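Local coordinates for protein multicopper oxidase type 1 (Nitrosomonas europaea, PDB 3G5W) that binds copper and, as a two-domain multicopper oxidase related to the laccases, probably oxidises its substrates at its copper centres, at residues A26-G29 with A33-I36; G116-L121 with S144-S149; T271-E276 with Y284-K289. All coordinates share one frame; numbering follows the deposited sequence.

Contact 1 (A26-G29 with A33-I36); sequences AFNG and APLI
Phe27 and Ala33 meet through their CB atoms, 3.6 Å apart, where the chain leaves one strand of a cupredoxin domain and heads for the next sheet. The end of strand 20-27 runs into a type II beta turn from Ala26 to Gly29, and the loop after it brings Ala33 and Pro34 back against the turn just before strand 35-39 begins. The Ala33 methyl also rests near the ring, 3.7 Å from Phe27 CD2. With CG beside the backbone N (chi1 -61°), the Phe27 ring leads on past Ala33 and lies against Met117, a ligand of the bound copper, and Ile58. The ring thus forms part of the surroundings of the copper site without binding the metal, its side chain about 6 Å from the copper ion. Pro34 comes in on the backbone side, its CD lying 3.5 Å from Phe27 O. Beyond it, Asn28 crosses the proline at about a right angle. The Asn28 amide is bonded to residues outside the two segments, ND2 to Asn309 OD1 and OD1 to Ser8 N, which fix its rotation and tie the turn to strand 2-15 and to the chain just after strand 306-308. Held in this way, the side chain touches the proline by packing alone, with both Asn28 CB and Asn28 ND2 3.7 Å from Pro34 CG.

Contact 2 (G116-L121 with S144-S149); sequences GMWGPL and SDWVSS
Trp118 places CG between its backbone N and carbonyl carbon (chi1 38°), and Ser144 turns its OG to lie beside the backbone N (chi1 -69°); together these rotations bring the six-membered ring of the indole up to the hydroxyl. Trp118 CZ2 and Ser144 OG are 3.0 Å apart, a tight oxygen-to-carbon contact rather than a hydrogen bond, and Trp118 CH2 follows at 3.5 Å from the same oxygen. The indole nitrogen turns to its own domain, Trp118 NE1 making a weak hydrogen bond to Val112 O. Over one face of the same ring system lies the backbone of Gly116, its C atom 3.7 Å above the plane of the Trp118 ring and offset toward the rim. Trp146 comes in at the edge, its CZ2 close to the plane of the Trp118 ring and 4.0 Å from Trp118 CZ2. A hydrogen bond between Trp146 NE1 and Thr168 OG1 and an edge-to-face meeting with Phe22 steady the second indole, which also approaches Gly116, with its CH2 4.2 Å from Gly116 N. Were Trp118 an alanine, Ser144 OG and the rim of Trp146 would probably lose their packing partner and a gap would open between the two strands. In the fold, the contact sets the start of strand 118-124 in the first cupredoxin domain against strand 137-146 in the second domain. Between Gly116 and Trp118 stands Met117, at the centre of an inverse gamma turn; with His56, Cys104 and His111 it binds the copper, the ligand set typical of a type 1 blue copper site.

Contact 3 (T271-E276 with Y284-K289); sequences TIEYEE and YVWKDK
Tyr284 OH is gripped from two directions by strand 269-274. Thr271 OG1 donates to it at 2.8 Å, and Tyr284 OH in turn donates to Glu273 OE1 over a very short 2.5 Å. Both partner oxygens lie in the plane of the phenol ring, at its edge, while the Glu273 carboxylate is turned 67° against that plane. The Glu273 side chain, extended beyond CG, carries the acid to the phenol, and OE2 makes a salt bridge to Arg181 NE, which probably helps keep the carboxylate charged. Trp286 closes the packed side, with its CE3 3.4 Å from Thr271 OG1 and its NE1 hydrogen-bonded to Pro175 O. Its backbone N sits 3.7 Å above the centre of the Tyr284 ring. Strand 269-274 belongs to the sheet of the second cupredoxin domain that also holds strand 180-182, and two successive type I beta turns, Tyr284 to Lys287 and Trp286 to Lys289, fold the following loop against it. Beside the direct bonds one water joins strand to loop, donating to Glu273 OE1 and to Trp286 O, 2.8 Å from the latter. The solvent side is the exposed Lys287 and Asp288, whose NZ and OD2 form a salt bridge, the OD2 met on its syn side, 24° out of the carboxylate plane. Val285 makes backbone hydrogen bonds to a second subunit and packs on its His76, and Tyr284 touches Ala77 of that same subunit.

Along the chain the three contacts follow in series, each closing before the next opens. Contacts 1 and 2 are neighbours, their centres about 12 Å apart, because strands 35-39 and 118-124 run side by side and parallel in one sheet of the first domain; Ala33 N lies 2.8 Å from Trp118 O, a probable hydrogen bond. Contact 2 holds the copper ligand Met117, against which Phe27 of contact 1 packs, and joins the blue-copper domain to the second. Contact 3 stands apart in that second domain, its centre about 29 Å from that of contact 1 and 27 Å from that of contact 2. It belongs to the subunit interface, its Thr271 side chain about 10 Å from a Cu-O-Cu linkage.

Contact 1 (A26-G29 with A33-I36)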
loop_
_atom_site.group_PDB
_atom_site.type_symbol
_atom_site.label_atom_id
_atom_site.label_comp_id
_atom_site.label_asym_id
_atom_site.label_seq_id
_atom_site.Cartn_x
_atom_site.Cartn_y
_atom_site.Cartn_z
ATOM N N ALA A 26 10.198 -23.441 -13.768
ATOM C CA ALA A 26 11.145 -23.231 -12.683
ATOM C C ALA A 26 12.597 -23.185 -13.132
ATOM O O ALA A 26 13.067 -24.055 -13.879
ATOM C CB ALA A 26 10.954 -24.313 -11.634
ATOM N N PHE A 27 13.320 -22.180 -12.647
ATOM C CA PHE A 27 14.756 -22.114 -12.867
ATOM C C PHE A 27 15.442 -23.261 -12.109
ATOM O O PHE A 27 15.258 -23.412 -10.895
ATOM C CB PHE A 27 15.313 -20.748 -12.462
ATOM C CG PHE A 27 14.736 -19.594 -13.252
ATOM C CD1 PHE A 27 15.056 -19.423 -14.595
ATOM C CD2 PHE A 27 13.876 -18.678 -12.650
ATOM C CE1 PHE A 27 14.516 -18.363 -15.335
ATOM C CE2 PHE A 27 13.340 -17.605 -13.376
ATOM C CZ PHE A 27 13.660 -17.448 -14.719
ATOM N N ASN A 28 16.202 -24.070 -12.847
ATOM C CA ASN A 28 16.833 -25.300 -12.332
ATOM C C ASN A 28 15.846 -26.233 -11.626
ATOM O O ASN A 28 16.207 -26.936 -10.678
ATOM C CB ASN A 28 18.040 -24.979 -11.428
ATOM C CG ASN A 28 19.304 -24.642 -12.210
ATOM O OD1 ASN A 28 19.316 -24.637 -13.440
ATOM N ND2 ASN A 28 20.387 -24.351 -11.486
ATOM N N GLY A 29 14.598 -26.234 -12.096
ATOM C CA GLY A 29 13.548 -27.091 -11.549
ATOM C C GLY A 29 13.187 -26.865 -10.086
ATOM O O GLY A 29 12.656 -27.767 -9.440
ATOM N N ALA A 33 13.857 -19.962 -7.226
ATOM C CA ALA A 33 15.010 -20.294 -8.044
ATOM C C ALA A 33 16.285 -20.298 -7.190
ATOM O O ALA A 33 16.261 -19.852 -6.038
ATOM C CB ALA A 33 15.131 -19.303 -9.182
ATOM N N PRO A 34 17.396 -20.828 -7.740
ATOM C CA PRO A 34 18.678 -20.866 -7.024
ATOM C C PRO A 34 19.142 -19.520 -6.457
ATOM O O PRO A 34 19.006 -18.478 -7.106
ATOM C CB PRO A 34 19.653 -21.376 -8.092
ATOM C CG PRO A 34 18.779 -22.248 -8.971
ATOM C CD PRO A 34 17.498 -21.469 -9.067
ATOM N N LEU A 35 19.672 -19.558 -5.237
ATOM C CA LEU A 35 20.274 -18.388 -4.636
ATOM C C LEU A 35 21.533 -18.023 -5.397
ATOM O O LEU A 35 22.425 -18.861 -5.578
ATOM C CB LEU A 35 20.618 -18.651 -3.163
ATOM C CG LEU A 35 21.554 -17.651 -2.478
ATOM C CD1 LEU A 35 20.858 -16.281 -2.291
ATOM C CD2 LEU A 35 22.045 -18.218 -1.154
ATOM N N ILE A 36 21.591 -16.781 -5.862
ATOM C CA ILE A 36 22.821 -16.227 -6.409
ATOM C C ILE A 36 23.395 -15.272 -5.372
ATOM O O ILE A 36 22.787 -14.249 -5.034
ATOM C CB ILE A 36 22.614 -15.520 -7.782
ATOM C CG1 ILE A 36 22.035 -16.499 -8.815
ATOM C CG2 ILE A 36 23.936 -14.944 -8.279
ATOM C CD1 ILE A 36 21.708 -15.868 -10.167
#

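Contact 2 (G116-L121 with S144-S149)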
loop_
_atom_site.group_PDB
_atom_site.type_symbol
_atom_site.label_atom_id
_atom_site.label_comp_id
_atom_site.label_asym_id
_atom_site.label_seq_id
_atom_site.Cartn_x
_atom_site.Cartn_y
_atom_site.Cartn_z
ATOM N N GLY A 116 6.123 -19.289 -10.652
ATOM C CA GLY A 116 7.316 -19.416 -9.809
ATOM C C GLY A 116 8.643 -19.015 -10.438
ATOM O O GLY A 116 9.688 -19.545 -10.058
ATOM N N MET A 117 8.610 -18.068 -11.381
ATOM C CA MET A 117 9.808 -17.668 -12.122
ATOM C C MET A 117 10.537 -16.534 -11.408
ATOM O O MET A 117 10.574 -15.412 -11.895
ATOM C CB MET A 117 9.462 -17.261 -13.567
ATOM C CG MET A 117 8.713 -18.331 -14.354
ATOM S SD MET A 117 8.899 -18.113 -16.131
ATOM C CE MET A 117 10.599 -18.650 -16.375
ATOM N N TRP A 118 11.102 -16.844 -10.244
ATOM C CA TRP A 118 11.772 -15.852 -9.400
ATOM C C TRP A 118 12.689 -16.499 -8.368
ATOM O O TRP A 118 12.451 -17.617 -7.899
ATOM C CB TRP A 118 10.755 -14.905 -8.720
ATOM C CG TRP A 118 9.477 -15.586 -8.270
ATOM C CD1 TRP A 118 8.275 -15.604 -8.933
ATOM C CD2 TRP A 118 9.286 -16.357 -7.076
ATOM N NE1 TRP A 118 7.359 -16.341 -8.228
ATOM C CE2 TRP A 118 7.949 -16.816 -7.086
ATOM C CE3 TRP A 118 10.114 -16.704 -6.000
ATOM C CZ2 TRP A 118 7.418 -17.602 -6.056
ATOM C CZ3 TRP A 118 9.588 -17.492 -4.979
ATOM C CH2 TRP A 118 8.248 -17.927 -5.016
ATOM N N GLY A 119 13.749 -15.779 -8.024
ATOM C CA GLY A 119 14.703 -16.223 -7.014
ATOM C C GLY A 119 15.467 -15.026 -6.499
ATOM O O GLY A 119 15.329 -13.927 -7.048
ATOM N N PRO A 120 16.264 -15.224 -5.437
ATOM C CA PRO A 120 16.985 -14.120 -4.807
ATOM C C PRO A 120 18.398 -13.878 -5.354
ATOM O O PRO A 120 19.127 -14.824 -5.675
ATOM C CB PRO A 120 17.033 -14.544 -3.340
ATOM C CG PRO A 120 17.097 -16.058 -3.389
ATOM C CD PRO A 120 16.471 -16.497 -4.715
ATOM N N LEU A 121 18.773 -12.608 -5.455
ATOM C CA LEU A 121 20.116 -12.240 -5.864
ATOM C C LEU A 121 20.702 -11.392 -4.745
ATOM O O LEU A 121 20.343 -10.217 -4.589
ATOM C CB LEU A 121 20.076 -11.481 -7.194
ATOM C CG LEU A 121 21.299 -10.728 -7.729
ATOM C CD1 LEU A 121 22.490 -11.656 -7.895
ATOM C CD2 LEU A 121 20.948 -10.052 -9.052
ATOM N N SER A 144 4.542 -14.445 -2.200
ATOM C CA SER A 144 3.824 -14.675 -3.455
ATOM C C SER A 144 2.342 -14.922 -3.232
ATOM O O SER A 144 1.945 -15.434 -2.183
ATOM C CB SER A 144 4.408 -15.877 -4.195
ATOM O OG SER A 144 5.701 -15.589 -4.680
ATOM N N ASP A 145 1.546 -14.569 -4.243
ATOM C CA ASP A 145 0.089 -14.738 -4.225
ATOM C C ASP A 145 -0.333 -15.563 -5.449
ATOM O O ASP A 145 0.113 -15.289 -6.568
ATOM C CB ASP A 145 -0.579 -13.362 -4.235
ATOM C CG ASP A 145 0.111 -12.383 -3.292
ATOM O OD1 ASP A 145 -0.022 -12.557 -2.072
ATOM O OD2 ASP A 145 0.803 -11.459 -3.768
ATOM N N TRP A 146 -1.174 -16.575 -5.235
ATOM C CA TRP A 146 -1.467 -17.558 -6.282
ATOM C C TRP A 146 -2.959 -17.647 -6.575
ATOM O O TRP A 146 -3.775 -17.466 -5.675
ATOM C CB TRP A 146 -0.949 -18.951 -5.891
ATOM C CG TRP A 146 0.504 -19.005 -5.468
ATOM C CD1 TRP A 146 1.031 -18.567 -4.277
ATOM C CD2 TRP A 146 1.607 -19.540 -6.217
ATOM N NE1 TRP A 146 2.391 -18.787 -4.249
ATOM C CE2 TRP A 146 2.771 -19.380 -5.425
ATOM C CE3 TRP A 146 1.727 -20.131 -7.483
ATOM C CZ2 TRP A 146 4.037 -19.801 -5.851
ATOM C CZ3 TRP A 146 2.987 -20.558 -7.906
ATOM C CH2 TRP A 146 4.128 -20.380 -7.092
ATOM N N VAL A 147 -3.295 -17.937 -7.835
ATOM C CA VAL A 147 -4.678 -18.153 -8.280
ATOM C C VAL A 147 -4.847 -19.629 -8.675
ATOM O O VAL A 147 -4.434 -20.034 -9.765
ATOM C CB VAL A 147 -5.045 -17.232 -9.474
ATOM C CG1 VAL A 147 -6.498 -17.451 -9.916
ATOM C CG2 VAL A 147 -4.830 -15.751 -9.114
ATOM N N SER A 148 -5.450 -20.427 -7.791
ATOM C CA SER A 148 -5.483 -21.887 -7.967
ATOM C C SER A 148 -6.274 -22.385 -9.187
ATOM O O SER A 148 -6.035 -23.502 -9.667
ATOM C CB SER A 148 -5.969 -22.594 -6.695
ATOM O OG SER A 148 -7.363 -22.430 -6.519
ATOM N N SER A 149 -7.190 -21.562 -9.696
ATOM C CA SER A 149 -7.962 -21.927 -10.894
ATOM C C SER A 149 -7.066 -22.129 -12.119
ATOM O O SER A 149 -7.460 -22.803 -13.069
ATOM C CB SER A 149 -9.047 -20.894 -11.190
ATOM O OG SER A 149 -8.480 -19.693 -11.686
#

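Contact 3 (T271-E276 with Y284-K289)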
loop_
_atom_site.group_PDB
_atom_site.type_symbol
_atom_site.label_atom_id
_atom_site.label_comp_id
_atom_site.label_asym_id
_atom_site.label_seq_id
_atom_site.Cartn_x
_atom_site.Cartn_y
_atom_site.Cartn_z
ATOM N N THR A 271 6.623 -19.025 12.650
ATOM C CA THR A 271 6.961 -18.629 14.016
ATOM C C THR A 271 8.458 -18.431 14.182
ATOM O O THR A 271 9.256 -18.960 13.399
ATOM C CB THR A 271 6.479 -19.665 15.067
ATOM O OG1 THR A 271 7.204 -20.890 14.903
ATOM C CG2 THR A 271 4.994 -19.937 14.926
ATOM N N ILE A 272 8.825 -17.665 15.204
ATOM C CA ILE A 272 10.194 -17.596 15.698
ATOM C C ILE A 272 10.256 -18.431 16.979
ATOM O O ILE A 272 9.489 -18.185 17.911
ATOM C CB ILE A 272 10.610 -16.139 16.020
ATOM C CG1 ILE A 272 10.659 -15.289 14.742
ATOM C CG2 ILE A 272 11.952 -16.105 16.770
ATOM C CD1 ILE A 272 10.629 -13.783 15.008
ATOM N N GLU A 273 11.156 -19.413 17.009
ATOM C CA GLU A 273 11.344 -20.300 18.174
ATOM C C GLU A 273 12.693 -20.049 18.850
ATOM O O GLU A 273 13.741 -20.238 18.230
ATOM C CB GLU A 273 11.288 -21.775 17.743
ATOM C CG GLU A 273 9.976 -22.240 17.120
ATOM C CD GLU A 273 10.035 -23.665 16.578
ATOM O OE1 GLU A 273 8.957 -24.227 16.270
ATOM O OE2 GLU A 273 11.147 -24.231 16.446
ATOM N N TYR A 274 12.674 -19.630 20.117
ATOM C CA TYR A 274 13.908 -19.523 20.900
ATOM C C TYR A 274 14.241 -20.861 21.548
ATOM O O TYR A 274 13.365 -21.518 22.118
ATOM C CB TYR A 274 13.763 -18.511 22.017
ATOM C CG TYR A 274 13.865 -17.059 21.641
ATOM C CD1 TYR A 274 14.935 -16.294 22.100
ATOM C CD2 TYR A 274 12.868 -16.430 20.886
ATOM C CE1 TYR A 274 15.029 -14.958 21.808
ATOM C CE2 TYR A 274 12.958 -15.076 20.584
ATOM C CZ TYR A 274 14.043 -14.354 21.056
ATOM O OH TYR A 274 14.167 -13.019 20.805
ATOM N N GLU A 275 15.508 -21.254 21.492
ATOM C CA GLU A 275 15.897 -22.531 22.085
ATOM C C GLU A 275 15.716 -22.537 23.604
ATOM O O GLU A 275 15.494 -23.591 24.192
ATOM C CB GLU A 275 17.313 -22.948 21.672
ATOM C CG GLU A 275 18.416 -22.003 22.048
ATOM C CD GLU A 275 19.794 -22.576 21.735
ATOM O OE1 GLU A 275 20.044 -22.949 20.561
ATOM O OE2 GLU A 275 20.629 -22.641 22.664
ATOM N N GLU A 276 15.775 -21.355 24.219
ATOM C CA GLU A 276 15.592 -21.203 25.668
ATOM C C GLU A 276 14.232 -21.702 26.180
ATOM O O GLU A 276 14.160 -22.300 27.260
ATOM C CB GLU A 276 15.814 -19.747 26.100
ATOM C CG GLU A 276 17.277 -19.283 26.076
ATOM C CD GLU A 276 17.734 -18.744 24.721
ATOM O OE1 GLU A 276 18.910 -18.339 24.614
ATOM O OE2 GLU A 276 16.931 -18.718 23.765
ATOM N N TYR A 284 1.160 -25.974 21.356
ATOM C CA TYR A 284 1.970 -25.518 20.205
ATOM C C TYR A 284 1.804 -26.365 18.941
ATOM O O TYR A 284 2.123 -27.555 18.929
ATOM C CB TYR A 284 3.448 -25.376 20.583
ATOM C CG TYR A 284 4.341 -24.762 19.509
ATOM C CD1 TYR A 284 5.604 -25.289 19.243
ATOM C CD2 TYR A 284 3.919 -23.656 18.763
ATOM C CE1 TYR A 284 6.429 -24.728 18.269
ATOM C CE2 TYR A 284 4.730 -23.092 17.789
ATOM C CZ TYR A 284 5.978 -23.628 17.544
ATOM O OH TYR A 284 6.771 -23.061 16.573
ATOM N N VAL A 285 1.322 -25.718 17.882
ATOM C CA VAL A 285 1.036 -26.355 16.589
ATOM C C VAL A 285 2.237 -27.133 16.026
ATOM O O VAL A 285 2.071 -28.147 15.337
ATOM C CB VAL A 285 0.544 -25.303 15.548
ATOM C CG1 VAL A 285 1.599 -24.226 15.308
ATOM C CG2 VAL A 285 0.113 -25.969 14.226
ATOM N N TRP A 286 3.438 -26.657 16.339
ATOM C CA TRP A 286 4.648 -27.211 15.766
ATOM C C TRP A 286 5.513 -27.957 16.777
ATOM O O TRP A 286 6.727 -28.081 16.589
ATOM C CB TRP A 286 5.449 -26.107 15.074
ATOM C CG TRP A 286 5.021 -25.824 13.664
ATOM C CD1 TRP A 286 4.196 -26.587 12.877
ATOM C CD2 TRP A 286 5.443 -24.726 12.853
ATOM N NE1 TRP A 286 4.071 -26.019 11.635
ATOM C CE2 TRP A 286 4.825 -24.875 11.592
ATOM C CE3 TRP A 286 6.284 -23.624 13.070
ATOM C CZ2 TRP A 286 5.021 -23.961 10.550
ATOM C CZ3 TRP A 286 6.471 -22.716 12.045
ATOM C CH2 TRP A 286 5.844 -22.892 10.794
ATOM N N LYS A 287 4.891 -28.473 17.834
ATOM C CA LYS A 287 5.625 -29.242 18.839
ATOM C C LYS A 287 6.291 -30.489 18.243
ATOM O O LYS A 287 7.346 -30.906 18.711
ATOM C CB LYS A 287 4.732 -29.598 20.040
ATOM C CG LYS A 287 3.559 -30.524 19.748
ATOM C CD LYS A 287 2.771 -30.804 21.030
ATOM C CE LYS A 287 1.756 -31.932 20.850
ATOM N NZ LYS A 287 2.321 -33.270 21.235
ATOM N N ASP A 288 5.684 -31.048 17.197
ATOM C CA ASP A 288 6.179 -32.276 16.552
ATOM C C ASP A 288 6.634 -32.080 15.098
ATOM O O ASP A 288 6.715 -33.045 14.324
ATOM C CB ASP A 288 5.105 -33.368 16.616
ATOM C CG ASP A 288 4.875 -33.878 18.028
ATOM O OD1 ASP A 288 5.853 -34.326 18.672
ATOM O OD2 ASP A 288 3.714 -33.834 18.494
ATOM N N LYS A 289 6.935 -30.839 14.736
ATOM C CA LYS A 289 7.309 -30.491 13.369
ATOM C C LYS A 289 8.683 -31.042 12.991
ATOM O O LYS A 289 9.642 -30.931 13.759
ATOM C CB LYS A 289 7.284 -28.970 13.191
ATOM C CG LYS A 289 6.799 -28.497 11.822
ATOM C CD LYS A 289 7.921 -27.968 10.977
ATOM C CE LYS A 289 7.419 -26.922 9.988
ATOM N NZ LYS A 289 6.508 -27.448 8.930
HETATM O O HOH W 1 9.007 -26.824 15.676
#